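Local coordinates for nicotinate-nucleotide pyrophosphorylase (Ehrlichia chaffeensis, PDB 3L0G), which probably converts quinolinate and phosphoribosyl pyrophosphate into nicotinate mononucleotide, pyrophosphate and carbon dioxide, a step on the route to NAD, at residues K41-I44 with T45-S48; Y173-N176 with L177-V181; C214-I217 with S218-E221; R158-D161 with K162-C166. All coordinates share one frame; numbering follows the deposited sequence.

Contact 1 (K41-I44 with T45-S48); sequences KGDI and TTNS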
loop_
_atom_site.group_PDB
_atom_site.type_symbol
_atom_site.label_atom_id
_atom_site.label_comp_id
_atom_site.label_asym_id
_atom_site.label_seq_id
_atom_site.Cartn_x
_atom_site.Cartn_y
_atom_site.Cartn_z
ATOM N N LYS C 41 15.162 12.512 -0.585
ATOM C CA LYS C 41 15.728 13.849 -0.752
ATOM C C LYS C 41 14.800 14.808 -1.506
ATOM O O LYS C 41 15.062 16.006 -1.532
ATOM C CB LYS C 41 17.065 13.785 -1.491
ATOM C CG LYS C 41 18.094 12.823 -0.929
ATOM C CD LYS C 41 19.367 12.855 -1.803
ATOM C CE LYS C 41 20.526 12.059 -1.179
ATOM N NZ LYS C 41 21.063 12.653 0.096
ATOM N N GLY C 42 13.751 14.295 -2.146
ATOM C CA GLY C 42 12.813 15.130 -2.904
ATOM C C GLY C 42 13.404 15.615 -4.230
ATOM O O GLY C 42 14.440 15.148 -4.665
ATOM N N ASP C 43 12.743 16.590 -4.845
ATOM C CA ASP C 43 13.147 17.144 -6.131
ATOM C C ASP C 43 14.255 18.189 -5.960
ATOM O O ASP C 43 13.956 19.379 -5.813
ATOM C CB ASP C 43 11.897 17.799 -6.762
ATOM C CG ASP C 43 12.114 18.304 -8.197
ATOM O OD1 ASP C 43 13.279 18.383 -8.695
ATOM O OD2 ASP C 43 11.072 18.647 -8.833
ATOM N N ILE C 44 15.516 17.771 -6.037
ATOM C CA ILE C 44 16.655 18.664 -5.727
ATOM C C ILE C 44 16.738 19.848 -6.694
ATOM O O ILE C 44 17.105 20.960 -6.280
ATOM C CB ILE C 44 18.012 17.916 -5.638
ATOM C CG1 ILE C 44 18.543 17.418 -6.999
ATOM C CG2 ILE C 44 17.914 16.713 -4.656
ATOM C CD1 ILE C 44 19.877 16.628 -6.900
ATOM N N THR C 45 16.335 19.637 -7.957
ATOM C CA THR C 45 16.336 20.717 -8.947
ATOM C C THR C 45 15.311 21.799 -8.611
ATOM O O THR C 45 15.652 22.966 -8.504
ATOM C CB THR C 45 16.047 20.193 -10.354
ATOM O OG1 THR C 45 16.947 19.108 -10.638
ATOM C CG2 THR C 45 16.194 21.322 -11.418
ATOM N N THR C 46 14.064 21.394 -8.426
ATOM C CA THR C 46 12.995 22.333 -8.149
ATOM C C THR C 46 13.233 23.048 -6.828
ATOM O O THR C 46 13.065 24.270 -6.748
ATOM C CB THR C 46 11.638 21.636 -8.026
ATOM O OG1 THR C 46 11.222 21.123 -9.308
ATOM C CG2 THR C 46 10.608 22.645 -7.520
ATOM N N ASN C 47 13.623 22.289 -5.805
ATOM C CA ASN C 47 13.767 22.837 -4.451
ATOM C C ASN C 47 14.951 23.776 -4.328
ATOM O O ASN C 47 15.018 24.575 -3.391
ATOM C CB ASN C 47 13.857 21.702 -3.394
ATOM C CG ASN C 47 12.539 20.927 -3.252
ATOM O OD1 ASN C 47 12.524 19.752 -2.876
ATOM N ND2 ASN C 47 11.441 21.570 -3.598
ATOM N N SER C 48 15.877 23.693 -5.277
ATOM C CA SER C 48 17.073 24.531 -5.260
ATOM C C SER C 48 16.905 25.810 -6.078
ATOM O O SER C 48 17.717 26.716 -5.955
ATOM C CB SER C 48 18.293 23.756 -5.770
ATOM O OG SER C 48 18.567 22.615 -4.947
HETATM O O HOH W 1 15.034 18.683 -2.227
HETATM O O HOH W 2 15.614 17.119 -9.519
HETATM O O HOH W 3 10.270 17.715 -3.715
#

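Contact 2 (Y173-N176 with L177-V181); sequences YRDN and LCDGV. With FMT (formic acid), chain J.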
loop_
_atom_site.group_PDB
_atom_site.type_symbol
_atom_site.label_atom_id
_atom_site.label_comp_id
_atom_site.label_asym_id
_atom_site.label_seq_id
_atom_site.Cartn_x
_atom_site.Cartn_y
_atom_site.Cartn_z
ATOM N N TYR C 173 -14.167 -9.965 -17.258
ATOM C CA TYR C 173 -14.645 -11.209 -16.624
ATOM C C TYR C 173 -14.312 -11.294 -15.148
ATOM O O TYR C 173 -15.146 -11.670 -14.323
ATOM C CB TYR C 173 -14.062 -12.424 -17.340
ATOM C CG TYR C 173 -14.483 -13.745 -16.726
ATOM C CD1 TYR C 173 -15.818 -14.100 -16.650
ATOM C CD2 TYR C 173 -13.555 -14.639 -16.249
ATOM C CE1 TYR C 173 -16.200 -15.329 -16.084
ATOM C CE2 TYR C 173 -13.926 -15.841 -15.677
ATOM C CZ TYR C 173 -15.238 -16.182 -15.580
ATOM O OH TYR C 173 -15.597 -17.404 -15.010
ATOM N N ARG C 174 -13.076 -10.955 -14.809
ATOM C CA ARG C 174 -12.614 -11.066 -13.451
ATOM C C ARG C 174 -11.426 -10.136 -13.242
ATOM O O ARG C 174 -10.755 -9.796 -14.184
ATOM C CB ARG C 174 -12.215 -12.513 -13.150
ATOM C CG ARG C 174 -10.903 -12.987 -13.803
ATOM C CD ARG C 174 -10.726 -14.513 -13.579
ATOM N NE ARG C 174 -9.584 -15.031 -14.321
ATOM C CZ ARG C 174 -8.925 -16.153 -14.040
ATOM N NH1 ARG C 174 -9.291 -16.925 -13.029
ATOM N NH2 ARG C 174 -7.855 -16.481 -14.754
ATOM N N ASP C 175 -11.209 -9.734 -12.001
ATOM C CA ASP C 175 -10.134 -8.840 -11.636
ATOM C C ASP C 175 -8.827 -9.593 -11.493
ATOM O O ASP C 175 -7.782 -9.081 -11.846
ATOM C CB ASP C 175 -10.451 -8.109 -10.336
ATOM C CG ASP C 175 -11.515 -7.026 -10.505
ATOM O OD1 ASP C 175 -11.848 -6.622 -11.617
ATOM O OD2 ASP C 175 -12.018 -6.567 -9.480
ATOM N N ASN C 176 -8.873 -10.812 -11.003
ATOM C CA ASN C 176 -7.664 -11.566 -10.728
ATOM C C ASN C 176 -8.002 -13.023 -10.462
ATOM O O ASN C 176 -9.066 -13.451 -10.822
ATOM C CB ASN C 176 -6.908 -10.927 -9.568
ATOM C CG ASN C 176 -7.676 -10.953 -8.277
ATOM O OD1 ASN C 176 -8.688 -11.678 -8.125
ATOM N ND2 ASN C 176 -7.167 -10.204 -7.296
ATOM N N LEU C 177 -7.099 -13.792 -9.883
ATOM C CA LEU C 177 -7.302 -15.230 -9.732
ATOM C C LEU C 177 -8.286 -15.638 -8.635
ATOM O O LEU C 177 -8.656 -16.815 -8.556
ATOM C CB LEU C 177 -5.966 -15.930 -9.501
ATOM C CG LEU C 177 -5.042 -15.916 -10.722
ATOM C CD1 LEU C 177 -3.709 -16.520 -10.373
ATOM C CD2 LEU C 177 -5.721 -16.609 -11.909
ATOM N N CYS C 178 -8.664 -14.691 -7.774
ATOM C CA CYS C 178 -9.608 -14.937 -6.699
ATOM C C CYS C 178 -11.087 -14.845 -7.065
ATOM O O CYS C 178 -11.898 -15.477 -6.391
ATOM C CB CYS C 178 -9.386 -13.947 -5.535
ATOM S SG CYS C 178 -7.676 -13.655 -5.095
ATOM N N ASP C 179 -11.472 -14.069 -8.077
ATOM C CA ASP C 179 -12.912 -13.743 -8.232
ATOM C C ASP C 179 -13.591 -14.279 -9.491
ATOM O O ASP C 179 -14.641 -13.776 -9.889
ATOM C CB ASP C 179 -13.161 -12.237 -8.129
ATOM C CG ASP C 179 -12.424 -11.465 -9.183
ATOM O OD1 ASP C 179 -12.930 -10.416 -9.686
ATOM O OD2 ASP C 179 -11.308 -11.928 -9.514
ATOM N N GLY C 180 -12.996 -15.290 -10.105
ATOM C CA GLY C 180 -13.686 -16.079 -11.094
ATOM C C GLY C 180 -12.871 -17.300 -11.484
ATOM O O GLY C 180 -11.654 -17.306 -11.364
ATOM N N VAL C 181 -13.568 -18.319 -11.961
ATOM C CA VAL C 181 -12.953 -19.546 -12.450
ATOM C C VAL C 181 -12.647 -19.413 -13.940
ATOM O O VAL C 181 -13.495 -18.972 -14.749
ATOM C CB VAL C 181 -13.855 -20.762 -12.203
ATOM C CG1 VAL C 181 -13.387 -21.975 -13.064
ATOM C CG2 VAL C 181 -13.874 -21.090 -10.687
HETATM C C FMT J . -7.876 -13.907 -17.296
HETATM O O1 FMT J . -8.831 -13.567 -16.584
HETATM O O2 FMT J . -7.081 -14.800 -16.976
HETATM O O HOH W 4 -8.400 -18.861 -10.397
#

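Contact 3 (C214-I217 with S218-E221); sequences CDNI and SQVE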
loop_
_atom_site.group_PDB
_atom_site.type_symbol
_atom_site.label_atom_id
_atom_site.label_comp_id
_atom_site.label_asym_id
_atom_site.label_seq_id
_atom_site.Cartn_x
_atom_site.Cartn_y
_atom_site.Cartn_z
ATOM N N CYS C 214 -10.105 -23.265 -24.678
ATOM C CA CYS C 214 -9.961 -24.318 -25.658
ATOM C C CYS C 214 -9.100 -23.810 -26.813
ATOM O O CYS C 214 -9.252 -22.662 -27.247
ATOM C CB CYS C 214 -11.343 -24.677 -26.175
ATOM S SG CYS C 214 -12.518 -25.310 -24.921
ATOM N N ASP C 215 -8.208 -24.638 -27.327
ATOM C CA ASP C 215 -7.506 -24.271 -28.548
ATOM C C ASP C 215 -7.760 -25.155 -29.750
ATOM O O ASP C 215 -7.107 -24.984 -30.756
ATOM C CB ASP C 215 -6.012 -24.024 -28.319
ATOM C CG ASP C 215 -5.309 -25.182 -27.731
ATOM O OD1 ASP C 215 -5.852 -26.311 -27.780
ATOM O OD2 ASP C 215 -4.191 -24.949 -27.198
ATOM N N ASN C 216 -8.743 -26.053 -29.672
ATOM C CA ASN C 216 -9.237 -26.720 -30.881
ATOM C C ASN C 216 -10.677 -27.132 -30.725
ATOM O O ASN C 216 -11.274 -26.966 -29.648
ATOM C CB ASN C 216 -8.339 -27.906 -31.268
ATOM C CG ASN C 216 -8.322 -28.995 -30.210
ATOM O OD1 ASN C 216 -9.347 -29.309 -29.622
ATOM N ND2 ASN C 216 -7.158 -29.559 -29.959
ATOM N N ILE C 217 -11.259 -27.663 -31.795
ATOM C CA ILE C 217 -12.682 -27.949 -31.803
ATOM C C ILE C 217 -13.026 -29.137 -30.882
ATOM O O ILE C 217 -14.095 -29.166 -30.222
ATOM C CB ILE C 217 -13.156 -28.204 -33.253
ATOM C CG1 ILE C 217 -13.287 -26.858 -33.988
ATOM C CG2 ILE C 217 -14.454 -29.022 -33.294
ATOM C CD1 ILE C 217 -14.332 -25.924 -33.436
ATOM N N SER C 218 -12.138 -30.121 -30.853
ATOM C CA SER C 218 -12.289 -31.242 -29.931
ATOM C C SER C 218 -12.438 -30.752 -28.478
ATOM O O SER C 218 -13.302 -31.213 -27.759
ATOM C CB SER C 218 -11.085 -32.192 -30.052
ATOM O OG SER C 218 -11.221 -33.274 -29.127
ATOM N N GLN C 219 -11.628 -29.792 -28.057
ATOM C CA GLN C 219 -11.748 -29.261 -26.687
ATOM C C GLN C 219 -13.013 -28.467 -26.464
ATOM O O GLN C 219 -13.596 -28.524 -25.389
ATOM C CB GLN C 219 -10.521 -28.432 -26.329
ATOM C CG GLN C 219 -9.263 -29.276 -26.197
ATOM C CD GLN C 219 -8.083 -28.470 -25.757
ATOM O OE1 GLN C 219 -7.928 -27.321 -26.168
ATOM N NE2 GLN C 219 -7.250 -29.046 -24.896
ATOM N N VAL C 220 -13.473 -27.758 -27.489
ATOM C CA VAL C 220 -14.779 -27.128 -27.435
ATOM C C VAL C 220 -15.909 -28.176 -27.270
ATOM O O VAL C 220 -16.778 -28.039 -26.406
ATOM C CB VAL C 220 -15.057 -26.295 -28.684
ATOM C CG1 VAL C 220 -16.484 -25.827 -28.670
ATOM C CG2 VAL C 220 -14.075 -25.088 -28.781
ATOM N N GLU C 221 -15.866 -29.232 -28.074
ATOM C CA GLU C 221 -16.870 -30.302 -27.986
ATOM C C GLU C 221 -16.941 -30.931 -26.590
ATOM O O GLU C 221 -18.055 -31.177 -26.072
ATOM C CB GLU C 221 -16.615 -31.389 -29.044
ATOM C CG GLU C 221 -17.056 -30.950 -30.439
ATOM C CD GLU C 221 -16.542 -31.839 -31.565
ATOM O OE1 GLU C 221 -15.452 -32.411 -31.436
ATOM O OE2 GLU C 221 -17.226 -31.942 -32.609
#

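Contact 4 (R158-D161 with K162-C166); sequences RMLD and KYSVC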
loop_
_atom_site.group_PDB
_atom_site.type_symbol
_atom_site.label_atom_id
_atom_site.label_comp_id
_atom_site.label_asym_id
_atom_site.label_seq_id
_atom_site.Cartn_x
_atom_site.Cartn_y
_atom_site.Cartn_z
ATOM N N ARG C 158 -2.771 -3.615 -12.322
ATOM C CA ARG C 158 -3.882 -4.460 -12.757
ATOM C C ARG C 158 -5.183 -3.698 -12.747
ATOM O O ARG C 158 -5.979 -3.744 -13.703
ATOM C CB ARG C 158 -4.038 -5.683 -11.829
ATOM C CG ARG C 158 -5.348 -6.462 -11.962
ATOM C CD ARG C 158 -5.592 -7.071 -13.340
ATOM N NE ARG C 158 -4.468 -7.873 -13.785
ATOM C CZ ARG C 158 -4.095 -9.030 -13.241
ATOM N NH1 ARG C 158 -4.776 -9.592 -12.229
ATOM N NH2 ARG C 158 -3.019 -9.635 -13.712
ATOM N N MET C 159 -5.435 -3.035 -11.621
ATOM C CA MET C 159 -6.756 -2.448 -11.429
ATOM C C MET C 159 -6.854 -1.156 -12.230
ATOM O O MET C 159 -7.886 -0.900 -12.818
ATOM C CB MET C 159 -7.085 -2.271 -9.920
ATOM C CG MET C 159 -7.334 -3.597 -9.180
ATOM S SD MET C 159 -8.604 -4.648 -9.961
ATOM C CE MET C 159 -10.064 -3.605 -9.672
ATOM N N LEU C 160 -5.795 -0.345 -12.295
ATOM C CA LEU C 160 -5.857 0.842 -13.182
ATOM C C LEU C 160 -6.092 0.450 -14.655
ATOM O O LEU C 160 -6.815 1.129 -15.384
ATOM C CB LEU C 160 -4.583 1.671 -13.093
ATOM C CG LEU C 160 -4.510 2.873 -14.037
ATOM C CD1 LEU C 160 -5.721 3.808 -13.838
ATOM C CD2 LEU C 160 -3.207 3.583 -13.855
ATOM N N ASP C 161 -5.474 -0.646 -15.092
ATOM C CA ASP C 161 -5.556 -1.057 -16.511
ATOM C C ASP C 161 -6.962 -1.546 -16.831
ATOM O O ASP C 161 -7.583 -1.109 -17.820
ATOM C CB ASP C 161 -4.480 -2.096 -16.858
ATOM C CG ASP C 161 -3.061 -1.480 -16.978
ATOM O OD1 ASP C 161 -2.863 -0.273 -16.658
ATOM O OD2 ASP C 161 -2.131 -2.224 -17.373
ATOM N N LYS C 162 -7.506 -2.387 -15.952
ATOM C CA LYS C 162 -8.864 -2.867 -16.147
ATOM C C LYS C 162 -9.875 -1.720 -16.035
ATOM O O LYS C 162 -10.812 -1.695 -16.787
ATOM C CB LYS C 162 -9.218 -4.027 -15.211
ATOM C CG LYS C 162 -8.628 -5.366 -15.683
ATOM C CD LYS C 162 -8.868 -6.454 -14.699
ATOM C CE LYS C 162 -8.508 -7.812 -15.275
ATOM N NZ LYS C 162 -9.479 -8.205 -16.303
ATOM N N TYR C 163 -9.669 -0.785 -15.112
ATOM C CA TYR C 163 -10.505 0.411 -15.023
ATOM C C TYR C 163 -10.509 1.229 -16.339
ATOM O O TYR C 163 -11.535 1.759 -16.768
ATOM C CB TYR C 163 -9.990 1.303 -13.869
ATOM C CG TYR C 163 -10.550 2.717 -13.861
ATOM C CD1 TYR C 163 -11.822 2.993 -13.351
ATOM C CD2 TYR C 163 -9.812 3.781 -14.332
ATOM C CE1 TYR C 163 -12.336 4.309 -13.349
ATOM C CE2 TYR C 163 -10.328 5.101 -14.324
ATOM C CZ TYR C 163 -11.574 5.350 -13.841
ATOM O OH TYR C 163 -12.047 6.659 -13.859
ATOM N N SER C 164 -9.340 1.339 -16.959
ATOM C CA SER C 164 -9.190 2.185 -18.137
ATOM C C SER C 164 -9.844 1.520 -19.365
ATOM O O SER C 164 -10.418 2.211 -20.240
ATOM C CB SER C 164 -7.712 2.488 -18.384
ATOM O OG SER C 164 -7.066 3.123 -17.283
ATOM N N VAL C 165 -9.791 0.184 -19.421
ATOM C CA VAL C 165 -10.560 -0.581 -20.423
ATOM C C VAL C 165 -12.077 -0.341 -20.278
ATOM O O VAL C 165 -12.758 -0.095 -21.267
ATOM C CB VAL C 165 -10.242 -2.094 -20.370
ATOM C CG1 VAL C 165 -11.278 -2.899 -21.200
ATOM C CG2 VAL C 165 -8.799 -2.342 -20.868
ATOM N N CYS C 166 -12.596 -0.364 -19.049
ATOM C CA CYS C 166 -13.986 0.000 -18.800
ATOM C C CYS C 166 -14.300 1.465 -19.168
ATOM O O CYS C 166 -15.306 1.724 -19.804
ATOM C CB CYS C 166 -14.422 -0.368 -17.359
ATOM S SG CYS C 166 -14.347 -2.243 -17.095
#

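Contact 1 (K41-I44 with T45-S48)
Asp43 caps the helix that starts at Ile44, and its carboxylate grips Thr46 twice. OD1 of Asp43 accepts from the backbone N of Thr46 at 3.1 Å in an almost straight bond, with an N-H...O angle of 175°, the capping bond of an N-cap aspartate. The hydroxyl OG1 of Thr46 reaches the other oxygen, OD2 of Asp43, at only 2.5 Å. Both donors come from above the carboxylate plane, and the two side chains cross at about a right angle. The aspartate is placed for this by its first torsion (-174°), which sets CG opposite the backbone N and beside the carbonyl carbon. Behind the cap, Asp43 O accepts from Asn47 N at 2.9 Å, and Ile44 O takes the hydroxyl OG of Ser48 at 2.6 Å; the accompanying bond from Ser48 N to Ile44 O is weak. Asp43, Thr46 and Ser48 are buried in this packed part. On the Thr45 side, a water accepts from Thr45 OG1 at 2.6 Å and donates to Asp43 OD1.

The side carrying Asn47 is looser and bonded through water. Asn47 OD1 accepts from one water that also donates to Lys41 O, and from a second that accepts from Asp43 N.

In the fold, Thr46 and Asn47 lean on Ile110 of helix 109-112, and Thr46 also meets Leu113 and Pro114 just after it. A second subunit adds His187, hydrogen-bonded to Thr46 OG1, and Leu182, whose N is bonded to Thr45 OG1, so the start of helix 44-49 is built into the subunit interface.

Contact 2 (Y173-N176 with L177-V181)
Arg174 lines a pocket that holds a formate and is probably suited to a carboxylate, and it is tied to Gly180 across the loop that leads from helix 158-167 into strand 181-183 of the C-terminal domain. Its guanidinium receives the formate, probably from the crystallisation liquor, in a two-pronged, nearly linear grip: NE meets FMT O1 at 2.8 Å and NH2 meets FMT O2 at 2.9 Å. Lys184 and Arg151 also bond this formate, which is consistent with a site for an anionic group of the substrate. The remaining nitrogen is used within the loop. Arg174 NH1 donates to Gly180 O at 2.9 Å; the oxygen lies in the guanidinium plane, but the donor stands 41° above the carbonyl plane. Leu177 CD2 packs against Arg174 NH2 at 3.6 Å.

The turn itself is clasped by Asp179, whose two oxygens each use the syn lone pair: OD1 takes Asp175 N at 3.0 Å and OD2 takes Asn176 N at 3.1 Å. These two N-H groups probably help to stabilise the Asp179 carboxylate, whose OD1 lies near Asp175 OD2. Asn176 adds an Asx turn, its OD1 accepting from Cys178 N at 3.0 Å from above the amide plane. The ND2 of the same amide is held by Glu36 O of a second subunit, which fixes which way the amide is turned. The two ends of 173-181 are joined where the Tyr173 ring turns its edge to Val181 O, and OH donates to that oxygen at 2.6 Å.

Contact 3 (C214-I217 with S218-E221)
Asn216 is the N-cap of helix 217-225 and accepts from Gln219, at the junction with strand 210-214, a beta-alpha step in the barrel-like C-terminal domain. Asn216 OD1 accepts from Gln219 N at 2.8 Å, with the donor almost in line with the side-chain carbonyl (C=O...N angle 173°). A first torsion of 63° tucks the Asn216 amide between its own backbone N and carbonyl carbon, and so turns OD1 back over the first turn. The helical ladder starts at the same residue: Val220 N bonds Asn216 O at 3.2 Å, followed by Glu221 N to Ile217 O at 2.8 Å.

Gln219 answers in the other direction. Its chain is extended beyond CG and carries OE1 to Asp215 N at 2.9 Å, a bond of 170° at the hydrogen that reaches one residue ahead of the cap, outside a classical capping box. The flat groups of Asp215 and Gln219, carboxylate and amide, are nearly parallel.

The next shell sets this turn on the sheet and its neighbours. Cys214 and Val220 pack on Ile231 of strand 230-234, where Leu233 also meets Val220, while Ile217 leans on Lys243, Ala244 and Ile247 of helix 238-248. Strand end and helix also meet through apolar atoms, Cys214 CB lying 3.8 Å from Val220 CG2.

Contact 4 (R158-D161 with K162-C166)
Two bends in the Arg158 side chain, at its second and third torsions (61° and 53°), fold it down beside Lys162, one turn along alpha-helix 158-167. The two chains run side by side and point the same way, and the aliphatic parts touch: Arg158 CD is 3.6 Å from both CD and CE of Lys162. Their charged ends stay apart, NE of Arg158 lying 5.6 Å from NZ of Lys162, and each has its own polar partners. Lys162 NZ is held by Ser149 OG, Ser172 OG and Arg174 O, whereas Arg158 is bonded through NE to Thr153 and through NH1 to Asp175 O, and makes a salt bridge with Asp37 of a second subunit. This distribution probably eases the cost of placing like charges near each other in a buried region.

The backbone evidence for a regular helix is a run of i to i+4 bonds, among them Lys162 N to Arg158 O at 3.0 Å, Tyr163 N to Met159 O at 2.9 Å and Val165 N to Asp161 O at 3.0 Å. Around the helix, Asp161 is bonded to His125 of helix 116-139 and to Thr154, Val165 packs on Ile129 and Thr133 of that long helix, and Tyr163 OH is bonded to Asp92. The Tyr163 side chain crosses Leu160 obliquely, CD2 of the ring touching Leu160 CD1.

One carbonyl serves twice. The first torsion of Ser164 (-58°) keeps OG beside its backbone N, and the two donors approach Leu160 O from opposite faces of its plane, Ser164 OG at 2.8 Å and Ser164 N at 3.0 Å.

In the fold
Followed from the N terminus, the contacts come in series as 1, 4, 2 and 3. Each is local and they follow in series, so none nests in or crosses another. Contact 1 closes the end of the loop between helices 27-38 and 44-49 in the N-terminal domain; the other three belong to the C-terminal domain. Contacts 2 and 4 touch, with centres about 14 Å apart, so the 173-181 loop rests on helix 158-167. Contact 3 opens the helix after strand 210-214, its nearest atoms about 11 Å from contact 2. Contacts 1 and 3 lie on opposite sides of the chain's centre, their centres about 59 Å apart. Contacts 1, 2 and 4 reach a second subunit.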